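Local coordinates for protein SAM-dependent methyltransferase (Pyrococcus horikoshii, PDB 1WZN) that probably transfers a methyl group from S-adenosylmethionine to an unspecified acceptor, and is held here with the by-product S-adenosylhomocysteine, at residues A[57-71]-A[86-100]. Sequence-based numbering, arbitrary orientation.
Sequences LELAERGYEVVGLDL and RNLKIEFLQGDVLEI. With SAH (S-adenosyl-L-homocysteine), chain F.
L57 lays its CB over one face of the R86 guanidinium, 3.5 Å above the plane, while E61 OE1 comes to the rim and accepts a hydrogen bond from R86 NH2 (2.8 Å) within a salt bridge, the carboxylate turned 67° against the guanidinium. The bend at chi3 (57°) turns the guanidinium onto L57; one water ties NE to E61 OE1, another NH2 to E58 OE1. The F92 ring carries I90 CG2 on one face and L57 CD1 at its edge, in plane. I90 CD1 also presses on A60 CB (3.5 Å), and L88 CD1 covers L57 O. Strands 65-70 and 91-94, the latter outermost in this chain's sheet, run parallel in a Rossmann-like beta-alpha-beta unit with helix 73-85; G68 N donates to E91 O and G68 O accepts from L93 N (2.7 Å). At the strand ends, the Q94 side chain, bent at chi2 (-74°), brings NE2 to L71 O (2.8 Å). D70, ending strand 65-70, takes both ribose hydroxyls of SAH, one per carboxylate oxygen. In the turn after 91-94, D96 OD1 accepts from SAH N6, and SAH N1 accepts from V97 N, a donor-acceptor pattern that matches adenine and would probably disfavour a 6-oxopurine.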
loop_
_atom_site.group_PDB
_atom_site.type_symbol
_atom_site.label_atom_id
_atom_site.label_comp_id
_atom_site.label_asym_id
_atom_site.label_seq_id
_atom_site.Cartn_x
_atom_site.Cartn_y
_atom_site.Cartn_z
ATOM N N LEU A 57 -22.625 20.872 26.684
ATOM C CA LEU A 57 -22.624 22.317 26.878
ATOM C C LEU A 57 -23.236 23.053 25.687
ATOM O O LEU A 57 -23.920 24.065 25.859
ATOM C CB LEU A 57 -21.199 22.817 27.142
ATOM C CG LEU A 57 -20.748 22.782 28.614
ATOM C CD1 LEU A 57 -20.652 21.341 29.102
ATOM C CD2 LEU A 57 -19.403 23.476 28.754
ATOM N N GLU A 58 -23.006 22.544 24.479
ATOM C CA GLU A 58 -23.570 23.179 23.290
ATOM C C GLU A 58 -25.102 23.121 23.364
ATOM O O GLU A 58 -25.791 24.102 23.058
ATOM C CB GLU A 58 -23.051 22.480 22.026
ATOM C CG GLU A 58 -23.560 23.057 20.707
ATOM C CD GLU A 58 -23.302 24.551 20.549
ATOM O OE1 GLU A 58 -22.263 25.044 21.038
ATOM O OE2 GLU A 58 -24.139 25.229 19.913
ATOM N N LEU A 59 -25.636 21.973 23.778
ATOM C CA LEU A 59 -27.083 21.815 23.924
ATOM C C LEU A 59 -27.591 22.752 25.026
ATOM O O LEU A 59 -28.632 23.395 24.877
ATOM C CB LEU A 59 -27.428 20.358 24.276
ATOM C CG LEU A 59 -27.456 19.376 23.093
ATOM C CD1 LEU A 59 -27.352 17.929 23.567
ATOM C CD2 LEU A 59 -28.755 19.596 22.323
ATOM N N ALA A 60 -26.859 22.829 26.132
ATOM C CA ALA A 60 -27.262 23.699 27.241
ATOM C C ALA A 60 -27.292 25.155 26.797
ATOM O O ALA A 60 -28.213 25.905 27.128
ATOM C CB ALA A 60 -26.299 23.541 28.414
ATOM N N GLU A 61 -26.270 25.553 26.053
ATOM C CA GLU A 61 -26.171 26.921 25.570
ATOM C C GLU A 61 -27.408 27.324 24.770
ATOM O O GLU A 61 -27.760 28.492 24.660
ATOM C CB GLU A 61 -24.923 27.027 24.686
ATOM C CG GLU A 61 -24.586 28.476 24.315
ATOM C CD GLU A 61 -23.287 28.521 23.533
ATOM O OE1 GLU A 61 -22.260 28.134 24.079
ATOM O OE2 GLU A 61 -23.309 28.984 22.396
ATOM N N ARG A 62 -28.054 26.304 24.162
ATOM C CA ARG A 62 -29.188 26.587 23.285
ATOM C C ARG A 62 -30.537 26.542 24.024
ATOM O O ARG A 62 -31.602 26.699 23.439
ATOM C CB ARG A 62 -29.174 25.570 22.139
ATOM C CG ARG A 62 -27.981 25.761 21.196
ATOM C CD ARG A 62 -28.042 24.802 19.999
ATOM N NE ARG A 62 -26.750 24.749 19.304
ATOM C CZ ARG A 62 -26.763 24.496 17.980
ATOM N NH1 ARG A 62 -27.910 24.306 17.349
ATOM N NH2 ARG A 62 -25.611 24.444 17.306
ATOM N N GLY A 63 -30.479 26.278 25.347
ATOM C CA GLY A 63 -31.691 26.414 26.164
ATOM C C GLY A 63 -32.236 25.068 26.661
ATOM O O GLY A 63 -33.194 24.986 27.417
ATOM N N TYR A 64 -31.631 23.957 26.271
ATOM C CA TYR A 64 -32.098 22.665 26.748
ATOM C C TYR A 64 -31.715 22.460 28.210
ATOM O O TYR A 64 -30.697 22.979 28.668
ATOM C CB TYR A 64 -31.500 21.556 25.876
ATOM C CG TYR A 64 -32.013 21.607 24.457
ATOM C CD1 TYR A 64 -33.293 21.151 24.150
ATOM C CD2 TYR A 64 -31.259 22.188 23.437
ATOM C CE1 TYR A 64 -33.814 21.272 22.871
ATOM C CE2 TYR A 64 -31.777 22.320 22.146
ATOM C CZ TYR A 64 -33.059 21.857 21.877
ATOM O OH TYR A 64 -33.599 21.986 20.620
ATOM N N GLU A 65 -32.558 21.733 28.940
ATOM C CA GLU A 65 -32.299 21.404 30.340
ATOM C C GLU A 65 -31.591 20.065 30.206
ATOM O O GLU A 65 -32.228 19.058 29.905
ATOM C CB GLU A 65 -33.608 21.214 31.110
ATOM C CG GLU A 65 -33.416 20.908 32.592
ATOM C CD GLU A 65 -34.719 20.536 33.286
ATOM O OE1 GLU A 65 -35.751 21.164 32.987
ATOM O OE2 GLU A 65 -34.710 19.625 34.135
ATOM N N VAL A 66 -30.286 20.050 30.436
ATOM C CA VAL A 66 -29.510 18.829 30.244
ATOM C C VAL A 66 -28.948 18.179 31.493
ATOM O O VAL A 66 -28.515 18.856 32.428
ATOM C CB VAL A 66 -28.332 19.111 29.280
ATOM C CG1 VAL A 66 -27.665 17.808 28.843
ATOM C CG2 VAL A 66 -28.838 19.898 28.081
ATOM N N VAL A 67 -28.986 16.850 31.501
ATOM C CA VAL A 67 -28.427 16.049 32.585
ATOM C C VAL A 67 -27.348 15.202 31.906
ATOM O O VAL A 67 -27.639 14.496 30.946
ATOM C CB VAL A 67 -29.481 15.105 33.200
ATOM C CG1 VAL A 67 -28.822 14.168 34.212
ATOM C CG2 VAL A 67 -30.584 15.927 33.876
ATOM N N GLY A 68 -26.106 15.291 32.380
ATOM C CA GLY A 68 -25.035 14.510 31.776
ATOM C C GLY A 68 -24.575 13.425 32.728
ATOM O O GLY A 68 -24.420 13.678 33.918
ATOM N N LEU A 69 -24.366 12.217 32.212
ATOM C CA LEU A 69 -23.931 11.097 33.039
ATOM C C LEU A 69 -22.657 10.473 32.480
ATOM O O LEU A 69 -22.553 10.229 31.280
ATOM C CB LEU A 69 -25.028 10.025 33.085
ATOM C CG LEU A 69 -24.684 8.709 33.788
ATOM C CD1 LEU A 69 -24.711 8.901 35.297
ATOM C CD2 LEU A 69 -25.685 7.647 33.380
ATOM N N ASP A 70 -21.682 10.221 33.344
ATOM C CA ASP A 70 -20.459 9.580 32.888
ATOM C C ASP A 70 -19.883 8.695 33.980
ATOM O O ASP A 70 -20.028 8.966 35.174
ATOM C CB ASP A 70 -19.423 10.617 32.418
ATOM C CG ASP A 70 -18.365 10.007 31.500
ATOM O OD1 ASP A 70 -17.390 9.429 32.016
ATOM O OD2 ASP A 70 -18.524 10.087 30.261
ATOM N N LEU A 71 -19.247 7.613 33.554
ATOM C CA LEU A 71 -18.649 6.664 34.472
ATOM C C LEU A 71 -17.441 7.249 35.198
ATOM O O LEU A 71 -17.178 6.909 36.351
ATOM C CB LEU A 71 -18.214 5.409 33.701
ATOM C CG LEU A 71 -17.617 4.248 34.501
ATOM C CD1 LEU A 71 -18.644 3.730 35.503
ATOM C CD2 LEU A 71 -17.208 3.132 33.540
ATOM N N ARG A 86 -18.757 29.003 31.644
ATOM C CA ARG A 86 -19.687 29.522 30.650
ATOM C C ARG A 86 -21.063 29.860 31.219
ATOM O O ARG A 86 -21.967 30.236 30.479
ATOM C CB ARG A 86 -19.793 28.521 29.492
ATOM C CG ARG A 86 -18.459 28.339 28.760
ATOM C CD ARG A 86 -18.421 27.087 27.871
ATOM N NE ARG A 86 -19.481 27.060 26.867
ATOM C CZ ARG A 86 -19.589 26.128 25.921
ATOM N NH1 ARG A 86 -18.698 25.144 25.847
ATOM N NH2 ARG A 86 -20.592 26.170 25.058
ATOM N N ASN A 87 -21.200 29.754 32.539
ATOM C CA ASN A 87 -22.458 30.058 33.223
ATOM C C ASN A 87 -23.616 29.189 32.738
ATOM O O ASN A 87 -24.761 29.643 32.659
ATOM C CB ASN A 87 -22.827 31.533 33.036
ATOM C CG ASN A 87 -21.760 32.471 33.563
ATOM O OD1 ASN A 87 -21.340 32.367 34.715
ATOM N ND2 ASN A 87 -21.318 33.394 32.721
ATOM N N LEU A 88 -23.312 27.940 32.416
ATOM C CA LEU A 88 -24.330 27.016 31.948
ATOM C C LEU A 88 -24.714 26.119 33.111
ATOM O O LEU A 88 -23.853 25.633 33.845
ATOM C CB LEU A 88 -23.796 26.194 30.771
ATOM C CG LEU A 88 -23.507 27.046 29.529
ATOM C CD1 LEU A 88 -22.801 26.217 28.457
ATOM C CD2 LEU A 88 -24.821 27.620 28.998
ATOM N N LYS A 89 -26.014 25.928 33.290
ATOM C CA LYS A 89 -26.518 25.102 34.373
ATOM C C LYS A 89 -26.832 23.705 33.849
ATOM O O LYS A 89 -27.804 23.505 33.118
ATOM C CB LYS A 89 -27.772 25.746 34.975
ATOM C CG LYS A 89 -27.520 27.123 35.581
ATOM C CD LYS A 89 -28.752 27.658 36.307
ATOM C CE LYS A 89 -28.450 28.997 36.977
ATOM N NZ LYS A 89 -29.622 29.539 37.720
ATOM N N ILE A 90 -25.985 22.751 34.214
ATOM C CA ILE A 90 -26.146 21.365 33.784
ATOM C C ILE A 90 -25.941 20.465 34.988
ATOM O O ILE A 90 -25.058 20.707 35.807
ATOM C CB ILE A 90 -25.087 20.971 32.717
ATOM C CG1 ILE A 90 -25.248 21.847 31.469
ATOM C CG2 ILE A 90 -25.219 19.485 32.370
ATOM C CD1 ILE A 90 -24.097 21.731 30.468
ATOM N N GLU A 91 -26.766 19.435 35.104
ATOM C CA GLU A 91 -26.626 18.497 36.201
ATOM C C GLU A 91 -25.736 17.349 35.716
ATOM O O GLU A 91 -26.147 16.551 34.870
ATOM C CB GLU A 91 -28.001 17.960 36.628
ATOM C CG GLU A 91 -27.936 16.791 37.605
ATOM C CD GLU A 91 -29.302 16.357 38.107
ATOM O OE1 GLU A 91 -30.289 16.464 37.345
ATOM O OE2 GLU A 91 -29.384 15.892 39.263
ATOM N N PHE A 92 -24.512 17.288 36.230
ATOM C CA PHE A 92 -23.582 16.226 35.858
ATOM C C PHE A 92 -23.588 15.154 36.948
ATOM O O PHE A 92 -23.449 15.457 38.136
ATOM C CB PHE A 92 -22.172 16.798 35.664
ATOM C CG PHE A 92 -21.994 17.528 34.360
ATOM C CD1 PHE A 92 -22.009 16.830 33.152
ATOM C CD2 PHE A 92 -21.832 18.910 34.331
ATOM C CE1 PHE A 92 -21.862 17.501 31.928
ATOM C CE2 PHE A 92 -21.686 19.589 33.122
ATOM C CZ PHE A 92 -21.700 18.885 31.916
ATOM N N LEU A 93 -23.757 13.902 36.530
ATOM C CA LEU A 93 -23.823 12.768 37.447
ATOM C C LEU A 93 -22.826 11.679 37.077
ATOM O O LEU A 93 -22.575 11.439 35.898
ATOM C CB LEU A 93 -25.220 12.143 37.397
ATOM C CG LEU A 93 -26.431 13.061 37.568
ATOM C CD1 LEU A 93 -27.707 12.317 37.181
ATOM C CD2 LEU A 93 -26.492 13.536 39.001
ATOM N N GLN A 94 -22.289 11.006 38.089
ATOM C CA GLN A 94 -21.361 9.907 37.850
ATOM C C GLN A 94 -22.163 8.624 37.944
ATOM O O GLN A 94 -23.039 8.491 38.805
ATOM C CB GLN A 94 -20.245 9.890 38.897
ATOM C CG GLN A 94 -19.163 8.813 38.668
ATOM C CD GLN A 94 -19.634 7.401 38.994
ATOM O OE1 GLN A 94 -20.320 7.181 39.995
ATOM N NE2 GLN A 94 -19.251 6.434 38.158
ATOM N N GLY A 95 -21.875 7.684 37.054
ATOM C CA GLY A 95 -22.586 6.422 37.069
ATOM C C GLY A 95 -22.419 5.678 35.761
ATOM O O GLY A 95 -21.946 6.236 34.769
ATOM N N ASP A 96 -22.817 4.412 35.773
ATOM C CA ASP A 96 -22.743 3.538 34.609
ATOM C C ASP A 96 -24.054 3.700 33.834
ATOM O O ASP A 96 -25.140 3.635 34.428
ATOM C CB ASP A 96 -22.601 2.092 35.095
ATOM C CG ASP A 96 -22.288 1.112 33.979
ATOM O OD1 ASP A 96 -22.696 1.344 32.823
ATOM O OD2 ASP A 96 -21.644 0.085 34.275
ATOM N N VAL A 97 -23.966 3.915 32.523
ATOM C CA VAL A 97 -25.168 4.068 31.709
ATOM C C VAL A 97 -26.040 2.813 31.746
ATOM O O VAL A 97 -27.256 2.896 31.557
ATOM C CB VAL A 97 -24.846 4.372 30.215
ATOM C CG1 VAL A 97 -24.125 5.708 30.090
ATOM C CG2 VAL A 97 -24.018 3.249 29.606
ATOM N N LEU A 98 -25.428 1.655 31.989
ATOM C CA LEU A 98 -26.185 0.406 32.032
ATOM C C LEU A 98 -26.993 0.261 33.313
ATOM O O LEU A 98 -27.774 -0.680 33.460
ATOM C CB LEU A 98 -25.247 -0.792 31.883
ATOM C CG LEU A 98 -24.442 -0.847 30.583
ATOM C CD1 LEU A 98 -23.539 -2.071 30.594
ATOM C CD2 LEU A 98 -25.384 -0.889 29.386
ATOM N N GLU A 99 -26.806 1.193 34.237
ATOM C CA GLU A 99 -27.510 1.142 35.509
ATOM C C GLU A 99 -28.464 2.306 35.738
ATOM O O GLU A 99 -28.928 2.510 36.860
ATOM C CB GLU A 99 -26.497 1.081 36.655
ATOM C CG GLU A 99 -25.742 -0.237 36.752
ATOM C CD GLU A 99 -24.537 -0.156 37.676
ATOM O OE1 GLU A 99 -24.558 0.662 38.620
ATOM O OE2 GLU A 99 -23.570 -0.921 37.464
ATOM N N ILE A 100 -28.759 3.079 34.697
ATOM C CA ILE A 100 -29.672 4.196 34.888
ATOM C C ILE A 100 -31.045 3.649 35.259
ATOM O O ILE A 100 -31.395 2.524 34.891
ATOM C CB ILE A 100 -29.803 5.085 33.627
ATOM C CG1 ILE A 100 -30.334 4.268 32.443
ATOM C CG2 ILE A 100 -28.453 5.727 33.307
ATOM C CD1 ILE A 100 -30.599 5.110 31.198
HETATM N N SAH F . -20.007 12.129 24.672
HETATM C CA SAH F . -18.615 12.732 24.829
HETATM C CB SAH F . -17.505 11.775 25.171
HETATM C CG SAH F . -17.128 10.636 24.238
HETATM S SD SAH F . -15.798 9.688 25.107
HETATM C C SAH F . -18.317 13.512 23.470
HETATM O O SAH F . -19.167 13.521 22.560
HETATM O OXT SAH F . -17.174 14.116 23.410
HETATM C "C5'" SAH F . -16.596 8.231 25.664
HETATM C "C4'" SAH F . -17.169 8.414 27.153
HETATM O "O4'" SAH F . -17.739 7.130 27.430
HETATM C "C3'" SAH F . -16.139 8.613 28.241
HETATM O "O3'" SAH F . -16.340 9.866 28.898
HETATM C "C2'" SAH F . -16.343 7.342 29.164
HETATM O "O2'" SAH F . -16.066 7.613 30.532
HETATM C "C1'" SAH F . -17.789 6.973 28.881
HETATM N N9 SAH F . -18.185 5.721 29.160
HETATM C C8 SAH F . -17.758 4.474 28.721
HETATM N N7 SAH F . -18.395 3.464 29.216
HETATM C C5 SAH F . -19.358 4.050 30.084
HETATM C C6 SAH F . -20.364 3.456 30.918
HETATM N N6 SAH F . -20.566 2.134 31.016
HETATM N N1 SAH F . -21.130 4.355 31.630
HETATM C C2 SAH F . -20.956 5.707 31.558
HETATM N N3 SAH F . -20.002 6.313 30.767
HETATM C C4 SAH F . -19.243 5.428 30.064
HETATM O O HOH W 1 -20.114 24.680 22.632
HETATM O O HOH W 2 -20.617 29.608 26.009
HETATM O O HOH W 3 -28.686 22.290 30.831
#